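Local coordinates for SusD superfamily protein (Bacteroides thetaiotaomicron, PDB 3MCX) that is of unknown function but, as a SusD-family protein of the Bacteroides outer membrane, probably helps capture glycans at the cell surface, at residues K337-T342 with K347-C352; H38-D43 with L133-R138; N200-Q205 with G234-Y239. All coordinates share one frame; numbering follows the deposited sequence. Where two conformers were deposited one is given.

Contact 1. Residues K337-T342 with K347-C352; sequences KFPGKT and KTNNIC
Asn349 and Phe338 meet with their flat groups almost perpendicular, the amide plane at 87° to the ring. Asn349 ND2 lies at the edge of the ring, near its plane, 4.0 Å from Phe338 CD1. One face of the ring is covered by CB of Lys337. The oxygen end of the same amide turns to the backbone of 338-340. Gly340 N donates to Asn349 OD1 at 2.9 Å, in the carbonyl plane and on a lone pair. The nitrogen end serves both sides. Asn349 ND2 gives a nearly straight bond to Asn350 O at 2.9 Å. It also donates to a water, which in turn donates to Lys337 O. These bonds use both ends of the amide and fix its flip.

Thr348 and Lys341 form the second half of the contact. Thr348 OG1 sits between its backbone N and carbonyl carbon, chi1 68°, and accepts from Lys341 N at 2.9 Å. Asp345 O is a further partner of this hydroxyl. A side chain at Gly340 would collide with it, and at these backbone angles a CB would also press on the carbonyl oxygen of the residue before. The Lys341 chain crosses Thr348 O, touching it with CG and CE, both at 3.4 Å, and bends at its last torsion, -50°. This brings Lys341 NZ to 2.8 Å from Thr348 O, almost in line with the C=O bond. Asp251 and Ile262 O also bind this ammonium, a cluster likely to favour its charged form.

The contact folds the connection between strand 334-335 and strand 351-355 back on itself. Strand 351-355 pairs antiparallel with strand 256-260, and Phe338 packs on Pro277 of helix 276-279 and edge-to-face with Trp46 of helix 44-51.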
loop_
_atom_site.group_PDB
_atom_site.type_symbol
_atom_site.label_atom_id
_atom_site.label_comp_id
_atom_site.label_asym_id
_atom_site.label_seq_id
_atom_site.Cartn_x
_atom_site.Cartn_y
_atom_site.Cartn_z
ATOM N N LYS A 337 -3.848 -12.684 7.436
ATOM C CA LYS A 337 -4.092 -12.425 6.024
ATOM C C LYS A 337 -3.055 -13.034 5.070
ATOM O O LYS A 337 -3.378 -13.254 3.927
ATOM C CB LYS A 337 -4.180 -10.931 5.723
ATOM C CG LYS A 337 -5.511 -10.353 5.999
ATOM C CD LYS A 337 -5.623 -8.941 5.438
ATOM C CE LYS A 337 -7.036 -8.480 5.660
ATOM N NZ LYS A 337 -7.262 -7.073 5.326
ATOM N N PHE A 338 -1.823 -13.271 5.529
ATOM C CA PHE A 338 -0.738 -13.678 4.625
ATOM C C PHE A 338 -0.065 -14.959 5.119
ATOM O O PHE A 338 1.130 -14.987 5.441
ATOM C CB PHE A 338 0.270 -12.522 4.498
ATOM C CG PHE A 338 -0.385 -11.189 4.290
ATOM C CD1 PHE A 338 -1.209 -10.979 3.193
ATOM C CD2 PHE A 338 -0.264 -10.162 5.246
ATOM C CE1 PHE A 338 -1.869 -9.732 3.011
ATOM C CE2 PHE A 338 -0.926 -8.917 5.065
ATOM C CZ PHE A 338 -1.733 -8.723 3.938
ATOM N N PRO A 339 -0.815 -16.081 5.144
ATOM C CA PRO A 339 -0.275 -17.317 5.738
ATOM C C PRO A 339 0.586 -18.143 4.770
ATOM O O PRO A 339 1.124 -19.181 5.166
ATOM C CB PRO A 339 -1.534 -18.066 6.078
ATOM C CG PRO A 339 -2.466 -17.723 4.899
ATOM C CD PRO A 339 -2.208 -16.268 4.682
ATOM N N GLY A 340 0.692 -17.716 3.503
ATOM C CA GLY A 340 1.409 -18.496 2.491
ATOM C C GLY A 340 0.479 -19.400 1.707
ATOM O O GLY A 340 -0.665 -19.646 2.115
ATOM N N LYS A 341 0.977 -19.929 0.591
ATOM C CA LYS A 341 0.145 -20.749 -0.343
ATOM C C LYS A 341 -0.326 -22.069 0.223
ATOM O O LYS A 341 -1.318 -22.649 -0.258
ATOM C CB LYS A 341 0.907 -21.065 -1.626
ATOM C CG LYS A 341 1.561 -19.899 -2.301
ATOM C CD LYS A 341 1.894 -20.203 -3.727
ATOM C CE LYS A 341 2.894 -19.306 -4.375
ATOM N NZ LYS A 341 2.631 -17.869 -4.239
ATOM N N THR A 342 0.423 -22.613 1.174
ATOM C CA THR A 342 0.003 -23.859 1.816
ATOM C C THR A 342 -0.503 -23.646 3.251
ATOM O O THR A 342 -0.851 -24.612 3.945
ATOM C CB THR A 342 1.110 -24.948 1.740
ATOM O OG1 THR A 342 2.215 -24.612 2.581
ATOM C CG2 THR A 342 1.614 -25.135 0.283
ATOM N N LYS A 347 6.384 -16.886 3.698
ATOM C CA LYS A 347 7.333 -16.405 2.691
ATOM C C LYS A 347 6.898 -16.691 1.264
ATOM O O LYS A 347 7.469 -16.118 0.320
ATOM C CB LYS A 347 8.719 -16.989 2.950
ATOM C CG LYS A 347 9.347 -16.454 4.198
ATOM C CD LYS A 347 10.791 -16.922 4.355
ATOM C CE LYS A 347 10.896 -18.377 4.597
ATOM N NZ LYS A 347 10.313 -18.794 5.902
ATOM N N THR A 348 5.954 -17.611 1.089
ATOM C CA THR A 348 5.413 -17.924 -0.226
ATOM C C THR A 348 4.187 -17.112 -0.644
ATOM O O THR A 348 3.706 -17.282 -1.771
ATOM C CB THR A 348 5.038 -19.426 -0.335
ATOM O OG1 THR A 348 3.910 -19.702 0.530
ATOM C CG2 THR A 348 6.249 -20.314 -0.011
ATOM N N ASN A 349 3.651 -16.289 0.251
ATOM C CA ASN A 349 2.460 -15.505 -0.029
ATOM C C ASN A 349 2.749 -14.534 -1.159
ATOM O O ASN A 349 3.768 -13.811 -1.154
ATOM C CB ASN A 349 1.983 -14.742 1.216
ATOM C CG ASN A 349 0.471 -14.634 1.314
ATOM O OD1 ASN A 349 -0.142 -15.387 2.079
ATOM N ND2 ASN A 349 -0.147 -13.721 0.527
ATOM N N ASN A 350 1.830 -14.459 -2.111
ATOM C CA ASN A 350 1.881 -13.388 -3.106
ATOM C C ASN A 350 1.663 -12.024 -2.448
ATOM O O ASN A 350 1.230 -11.923 -1.292
ATOM C CB ASN A 350 0.835 -13.602 -4.190
ATOM C CG ASN A 350 1.274 -14.568 -5.260
ATOM O OD1 ASN A 350 2.341 -15.206 -5.184
ATOM N ND2 ASN A 350 0.400 -14.749 -6.261
ATOM N N ILE A 351 1.955 -10.968 -3.188
ATOM C CA ILE A 351 1.802 -9.599 -2.724
ATOM C C ILE A 351 0.686 -8.919 -3.524
ATOM O O ILE A 351 0.901 -8.433 -4.653
ATOM C CB ILE A 351 3.097 -8.767 -2.876
ATOM C CG1 ILE A 351 4.340 -9.522 -2.349
ATOM C CG2 ILE A 351 2.907 -7.473 -2.120
ATOM C CD1 ILE A 351 5.633 -8.667 -2.456
ATOM N N CYS A 352 -0.504 -8.843 -2.936
ATOM C CA CYS A 352 -1.599 -8.160 -3.593
ATOM C C CYS A 352 -1.412 -6.665 -3.397
ATOM O O CYS A 352 -1.293 -6.170 -2.251
ATOM C CB CYS A 352 -2.924 -8.615 -2.995
ATOM S SG CYS A 352 -4.333 -7.793 -3.782
HETATM O O HOH W 1 -3.078 -13.402 1.126
#

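Contact 2. Residues H38-D43 with L133-R138; sequences HSYYGD and LFNLTR
Asn135 reaches from its helix to the hydroxyls of Tyr40 and Tyr41. Its CB leaves the helix toward the loop 38-43. CG lies anti to the carbonyl carbon, chi1 -72°, which carries the amide out to the two phenols. CG itself comes no nearer than 3.7 Å, to Tyr41 OH. At the tip the branches divide the work. Asn135 ND2 donates to Tyr41 OH at 2.9 Å, the straighter bond at 164°. It also donates to Tyr40 OH at 3.1 Å. Both oxygens lie close to the amide plane, so each N-H has its own acceptor. Asn135 OD1 accepts from a water at 2.8 Å, and that water is also hydrogen-bonded to Tyr41 OH. Both rings stand nearly upright to the amide.

The helix is 115-140, one of the long helices of the SusD-family fold, whose family belongs to the TPR clan. The buried loop segment it meets links helix 21-36 to helix 44-51. An alanine here loses the whole amide and would probably leave the two phenols without its N-H donors and the water without OD1 as acceptor.

Tyr40 OH has a further bond, to Ser132 OG one turn back on the same helix. Within the loop, His38 ND1 donates to Asp43 OD2 at 2.6 Å, in the plane of the imidazole. Ser39 N donates to the other carboxylate oxygen of Asp43, which ties the two ends of the loop together.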
loop_
_atom_site.group_PDB
_atom_site.type_symbol
_atom_site.label_atom_id
_atom_site.label_comp_id
_atom_site.label_asym_id
_atom_site.label_seq_id
_atom_site.Cartn_x
_atom_site.Cartn_y
_atom_site.Cartn_z
ATOM N N HIS A 38 12.735 -7.062 -1.231
ATOM C CA HIS A 38 13.061 -6.384 -0.015
ATOM C C HIS A 38 13.288 -4.895 -0.275
ATOM O O HIS A 38 13.932 -4.524 -1.258
ATOM C CB HIS A 38 14.259 -7.097 0.615
ATOM C CG HIS A 38 14.802 -6.457 1.854
ATOM N ND1 HIS A 38 14.007 -6.134 2.940
ATOM C CD2 HIS A 38 16.074 -6.156 2.202
ATOM C CE1 HIS A 38 14.776 -5.613 3.888
ATOM N NE2 HIS A 38 16.027 -5.605 3.461
ATOM N N SER A 39 12.720 -4.087 0.623
ATOM C CA SER A 39 12.847 -2.634 0.661
ATOM C C SER A 39 11.868 -1.942 -0.260
ATOM O O SER A 39 11.769 -0.717 -0.209
ATOM C CB SER A 39 14.283 -2.139 0.425
ATOM O OG SER A 39 15.244 -2.844 1.212
ATOM N N TYR A 40 11.143 -2.694 -1.082
ATOM C CA TYR A 40 10.021 -2.136 -1.810
ATOM C C TYR A 40 8.715 -2.787 -1.286
ATOM O O TYR A 40 8.431 -2.664 -0.115
ATOM C CB TYR A 40 10.215 -2.241 -3.325
ATOM C CG TYR A 40 9.366 -1.272 -4.175
ATOM C CD1 TYR A 40 8.201 -0.681 -3.680
ATOM C CD2 TYR A 40 9.746 -0.957 -5.481
ATOM C CE1 TYR A 40 7.440 0.164 -4.443
ATOM C CE2 TYR A 40 8.958 -0.099 -6.260
ATOM C CZ TYR A 40 7.815 0.440 -5.717
ATOM O OH TYR A 40 7.037 1.282 -6.490
ATOM N N TYR A 41 7.965 -3.499 -2.127
ATOM C CA TYR A 41 6.688 -4.039 -1.663
ATOM C C TYR A 41 6.843 -5.321 -0.824
ATOM O O TYR A 41 5.879 -5.737 -0.174
ATOM C CB TYR A 41 5.769 -4.301 -2.840
ATOM C CG TYR A 41 5.016 -3.124 -3.375
ATOM C CD1 TYR A 41 4.067 -2.484 -2.616
ATOM C CD2 TYR A 41 5.240 -2.676 -4.659
ATOM C CE1 TYR A 41 3.311 -1.426 -3.126
ATOM C CE2 TYR A 41 4.494 -1.615 -5.174
ATOM C CZ TYR A 41 3.546 -0.985 -4.416
ATOM O OH TYR A 41 2.798 0.057 -4.948
ATOM N N GLY A 42 8.016 -5.942 -0.806
ATOM C CA GLY A 42 8.250 -7.073 0.089
ATOM C C GLY A 42 7.938 -6.765 1.542
ATOM O O GLY A 42 7.524 -7.650 2.297
ATOM N N ASP A 43 8.212 -5.527 1.961
ATOM C CA ASP A 43 8.201 -5.168 3.393
ATOM C C ASP A 43 7.908 -3.698 3.631
ATOM O O ASP A 43 6.770 -3.381 3.992
ATOM C CB ASP A 43 9.451 -5.705 4.113
ATOM C CG ASP A 43 10.675 -5.663 3.228
ATOM O OD1 ASP A 43 10.890 -4.617 2.613
ATOM O OD2 ASP A 43 11.429 -6.659 3.188
ATOM N N LEU A 133 6.805 6.622 -8.246
ATOM C CA LEU A 133 6.915 8.024 -7.846
ATOM C C LEU A 133 5.847 8.316 -6.779
ATOM O O LEU A 133 6.129 9.027 -5.803
ATOM C CB LEU A 133 6.762 8.930 -9.049
ATOM C CG LEU A 133 6.785 10.439 -8.740
ATOM C CD1 LEU A 133 8.024 10.886 -7.969
ATOM C CD2 LEU A 133 6.600 11.278 -10.036
ATOM N N PHE A 134 4.630 7.787 -6.934
ATOM C CA PHE A 134 3.567 7.952 -5.940
ATOM C C PHE A 134 4.014 7.439 -4.568
ATOM O O PHE A 134 3.836 8.105 -3.550
ATOM C CB PHE A 134 2.306 7.218 -6.426
ATOM C CG PHE A 134 1.140 7.246 -5.477
ATOM C CD1 PHE A 134 0.536 8.427 -5.129
ATOM C CD2 PHE A 134 0.616 6.074 -4.974
ATOM C CE1 PHE A 134 -0.577 8.438 -4.307
ATOM C CE2 PHE A 134 -0.485 6.087 -4.130
ATOM C CZ PHE A 134 -1.084 7.255 -3.817
ATOM N N ASN A 135 4.579 6.231 -4.548
ATOM C CA ASN A 135 5.066 5.632 -3.305
ATOM C C ASN A 135 6.109 6.486 -2.617
ATOM O O ASN A 135 6.055 6.697 -1.400
ATOM C CB ASN A 135 5.585 4.225 -3.589
ATOM C CG ASN A 135 4.448 3.239 -3.882
ATOM O OD1 ASN A 135 3.365 3.331 -3.287
ATOM N ND2 ASN A 135 4.700 2.277 -4.777
ATOM N N LEU A 136 7.081 7.004 -3.378
ATOM C CA LEU A 136 8.074 7.895 -2.783
ATOM C C LEU A 136 7.439 9.184 -2.229
ATOM O O LEU A 136 7.803 9.661 -1.171
ATOM C CB LEU A 136 9.153 8.261 -3.794
ATOM C CG LEU A 136 10.142 7.133 -4.107
ATOM C CD1 LEU A 136 10.787 7.375 -5.454
ATOM C CD2 LEU A 136 11.180 7.021 -2.997
ATOM N N THR A 137 6.520 9.753 -3.002
ATOM C CA THR A 137 5.946 11.027 -2.676
ATOM C C THR A 137 5.141 10.920 -1.375
ATOM O O THR A 137 5.144 11.841 -0.558
ATOM C CB THR A 137 5.087 11.574 -3.844
ATOM O OG1 THR A 137 5.901 11.688 -5.011
ATOM C CG2 THR A 137 4.480 12.925 -3.494
ATOM N N ARG A 138 4.427 9.823 -1.196
ATOM C CA ARG A 138 3.563 9.709 -0.042
ATOM C C ARG A 138 4.353 9.354 1.219
ATOM O O ARG A 138 3.877 9.680 2.297
ATOM C CB ARG A 138 2.404 8.741 -0.338
ATOM C CG ARG A 138 2.789 7.338 -0.416
ATOM C CD ARG A 138 1.752 6.490 -1.197
ATOM N NE ARG A 138 0.346 6.638 -0.866
ATOM C CZ ARG A 138 -0.558 5.629 -0.786
ATOM N NH1 ARG A 138 -0.200 4.356 -0.894
ATOM N NH2 ARG A 138 -1.826 5.895 -0.628
HETATM O O HOH W 2 1.230 1.463 -3.302
#

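Contact 3. Residues N200-Q205 with G234-Y239; sequences NYWAAQ and GRYQLY
The Trp202 indole and the Tyr236 phenol meet obliquely, the phenol plane at 63° to the five-membered ring. Trp202 CD1 lies at the edge of the Tyr236 ring, in its plane. Trp202 CB touches the same ring at Tyr236 CE2, 3.8 Å away. One face of the indole carries Tyr201 CD1, 3.6 Å above the plane and toward the rim. The guanidinium of Arg235 comes to the nitrogen end of the indole, with Arg235 NH1 3.5 Å from Trp202 NE1. The two planes are closer to parallel than to perpendicular, and the approach is oblique. Trp202 NE1 gives its hydrogen to Gln192 O, while Arg235 NH1 bonds to Asn232 O and Arg235 NH2 pairs with Glu193.

Asn200 is the N-cap of helix 201-214. Its first torsion folds the amide back over the helix start, where Asn200 OD1 accepts from Ala203 N at 2.9 Å, a capping bond.

The other end of the amide faces the loop after helix 218-231. Asn200 ND2 donates to Tyr236 OH at 2.9 Å and 154°, the phenol oxygen tilted somewhat from the amide plane. Amide and ring planes stand 86° apart. A second bond of ND2 goes to Glu193 O. Leu257 of strand 256-260 packs against both Trp202 and Tyr236, and Leu356 of helix 356-370 touches Tyr236.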
loop_
_atom_site.group_PDB
_atom_site.type_symbol
_atom_site.label_atom_id
_atom_site.label_comp_id
_atom_site.label_asym_id
_atom_site.label_seq_id
_atom_site.Cartn_x
_atom_site.Cartn_y
_atom_site.Cartn_z
ATOM N N ASN A 200 -2.648 -4.646 -15.693
ATOM C CA ASN A 200 -3.570 -4.461 -16.802
ATOM C C ASN A 200 -4.379 -3.163 -16.639
ATOM O O ASN A 200 -4.145 -2.390 -15.704
ATOM C CB ASN A 200 -4.465 -5.695 -16.979
ATOM C CG ASN A 200 -5.519 -5.844 -15.879
ATOM O OD1 ASN A 200 -5.595 -5.023 -14.956
ATOM N ND2 ASN A 200 -6.323 -6.918 -15.974
ATOM N N TYR A 201 -5.316 -2.933 -17.563
ATOM C CA TYR A 201 -6.109 -1.706 -17.573
ATOM C C TYR A 201 -6.855 -1.524 -16.245
ATOM O O TYR A 201 -6.912 -0.410 -15.709
ATOM C CB TYR A 201 -7.079 -1.721 -18.780
ATOM C CG TYR A 201 -8.052 -0.575 -18.803
ATOM C CD1 TYR A 201 -9.278 -0.659 -18.162
ATOM C CD2 TYR A 201 -7.731 0.614 -19.469
ATOM C CE1 TYR A 201 -10.170 0.414 -18.198
ATOM C CE2 TYR A 201 -8.613 1.672 -19.515
ATOM C CZ TYR A 201 -9.815 1.569 -18.877
ATOM O OH TYR A 201 -10.656 2.635 -18.927
ATOM N N TRP A 202 -7.446 -2.614 -15.765
ATOM C CA TRP A 202 -8.265 -2.587 -14.544
ATOM C C TRP A 202 -7.422 -2.224 -13.332
ATOM O O TRP A 202 -7.853 -1.409 -12.509
ATOM C CB TRP A 202 -9.032 -3.915 -14.379
ATOM C CG TRP A 202 -9.735 -4.241 -15.644
ATOM C CD1 TRP A 202 -9.409 -5.218 -16.540
ATOM C CD2 TRP A 202 -10.800 -3.491 -16.238
ATOM N NE1 TRP A 202 -10.231 -5.153 -17.617
ATOM C CE2 TRP A 202 -11.079 -4.084 -17.481
ATOM C CE3 TRP A 202 -11.548 -2.376 -15.839
ATOM C CZ2 TRP A 202 -12.084 -3.612 -18.336
ATOM C CZ3 TRP A 202 -12.544 -1.915 -16.670
ATOM C CH2 TRP A 202 -12.794 -2.518 -17.919
ATOM N N ALA A 203 -6.228 -2.805 -13.226
ATOM C CA ALA A 203 -5.302 -2.472 -12.155
ATOM C C ALA A 203 -4.921 -0.988 -12.202
ATOM O O ALA A 203 -4.835 -0.312 -11.178
ATOM C CB ALA A 203 -4.027 -3.319 -12.264
ATOM N N ALA A 204 -4.611 -0.507 -13.396
ATOM C CA ALA A 204 -4.205 0.882 -13.550
ATOM C C ALA A 204 -5.318 1.883 -13.184
ATOM O O ALA A 204 -5.062 2.880 -12.510
ATOM C CB ALA A 204 -3.658 1.156 -14.984
ATOM N N GLN A 205 -6.548 1.611 -13.587
ATOM C CA GLN A 205 -7.655 2.475 -13.182
ATOM C C GLN A 205 -7.885 2.371 -11.676
ATOM O O GLN A 205 -8.172 3.386 -11.048
ATOM C CB GLN A 205 -8.938 2.130 -13.955
ATOM C CG GLN A 205 -9.013 2.706 -15.350
ATOM C CD GLN A 205 -9.316 4.210 -15.322
ATOM O OE1 GLN A 205 -8.496 5.006 -14.882
ATOM N NE2 GLN A 205 -10.504 4.584 -15.758
ATOM N N GLY A 234 -17.068 -8.967 -15.591
ATOM C CA GLY A 234 -17.103 -10.190 -14.802
ATOM C C GLY A 234 -15.734 -10.808 -14.582
ATOM O O GLY A 234 -15.649 -11.958 -14.191
ATOM N N ARG A 235 -14.660 -10.062 -14.827
ATOM C CA ARG A 235 -13.316 -10.605 -14.648
ATOM C C ARG A 235 -12.907 -10.659 -13.180
ATOM O O ARG A 235 -11.994 -11.421 -12.799
ATOM C CB ARG A 235 -12.298 -9.785 -15.455
ATOM C CG ARG A 235 -12.438 -9.909 -16.955
ATOM C CD ARG A 235 -11.416 -9.048 -17.639
ATOM N NE ARG A 235 -11.490 -9.092 -19.089
ATOM C CZ ARG A 235 -12.030 -8.153 -19.869
ATOM N NH1 ARG A 235 -12.636 -7.077 -19.355
ATOM N NH2 ARG A 235 -11.980 -8.291 -21.192
ATOM N N TYR A 236 -13.571 -9.841 -12.356
ATOM C CA TYR A 236 -13.276 -9.725 -10.917
ATOM C C TYR A 236 -14.592 -9.734 -10.157
ATOM O O TYR A 236 -15.620 -9.282 -10.684
ATOM C CB TYR A 236 -12.504 -8.424 -10.587
ATOM C CG TYR A 236 -11.261 -8.282 -11.441
ATOM C CD1 TYR A 236 -10.117 -8.987 -11.130
ATOM C CD2 TYR A 236 -11.262 -7.516 -12.610
ATOM C CE1 TYR A 236 -8.991 -8.926 -11.931
ATOM C CE2 TYR A 236 -10.125 -7.433 -13.406
ATOM C CZ TYR A 236 -8.999 -8.133 -13.077
ATOM O OH TYR A 236 -7.880 -8.092 -13.887
ATOM N N GLN A 237 -14.571 -10.274 -8.938
ATOM C CA GLN A 237 -15.771 -10.463 -8.102
ATOM C C GLN A 237 -15.416 -10.211 -6.649
ATOM O O GLN A 237 -14.387 -10.711 -6.184
ATOM C CB GLN A 237 -16.275 -11.928 -8.170
ATOM C CG GLN A 237 -17.067 -12.336 -9.372
ATOM C CD GLN A 237 -17.641 -13.736 -9.218
ATOM O OE1 GLN A 237 -17.592 -14.340 -8.127
ATOM N NE2 GLN A 237 -18.187 -14.268 -10.302
ATOM N N LEU A 238 -16.267 -9.495 -5.912
ATOM C CA LEU A 238 -16.099 -9.352 -4.466
ATOM C C LEU A 238 -16.232 -10.732 -3.787
ATOM O O LEU A 238 -17.045 -11.580 -4.211
ATOM C CB LEU A 238 -17.153 -8.376 -3.891
ATOM C CG LEU A 238 -16.968 -6.913 -4.262
ATOM C CD1 LEU A 238 -18.161 -6.138 -3.746
ATOM C CD2 LEU A 238 -15.653 -6.327 -3.707
ATOM N N TYR A 239 -15.429 -10.952 -2.754
ATOM C CA TYR A 239 -15.534 -12.191 -1.964
ATOM C C TYR A 239 -16.847 -12.242 -1.218
ATOM O O TYR A 239 -17.282 -11.249 -0.629
ATOM C CB TYR A 239 -14.379 -12.335 -0.961
ATOM C CG TYR A 239 -13.018 -12.292 -1.654
ATOM C CD1 TYR A 239 -12.776 -13.049 -2.800
ATOM C CD2 TYR A 239 -12.011 -11.507 -1.166
ATOM C CE1 TYR A 239 -11.558 -13.000 -3.434
ATOM C CE2 TYR A 239 -10.775 -11.418 -1.809
ATOM C CZ TYR A 239 -10.569 -12.200 -2.949
ATOM O OH TYR A 239 -9.392 -12.135 -3.661
#

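Overall arrangement
From the N terminus, contact 2 comes first. It closes a long, mostly helical loop by bringing 38-43 to helix 115-140. Contact 3 follows and closes a shorter one, joining the start of helix 201-214 to the loop after helix 218-231. Contact 1 comes last and closes a turn with four residues between its segments. The three lie in series; none nests or crosses. Contacts 1 and 2 touch, where Ile351 CD1 packs 3.7 Å from Tyr41 O. Contact 3 touches neither, but strand 256-260 borders both it and contact 1 and so joins their surroundings.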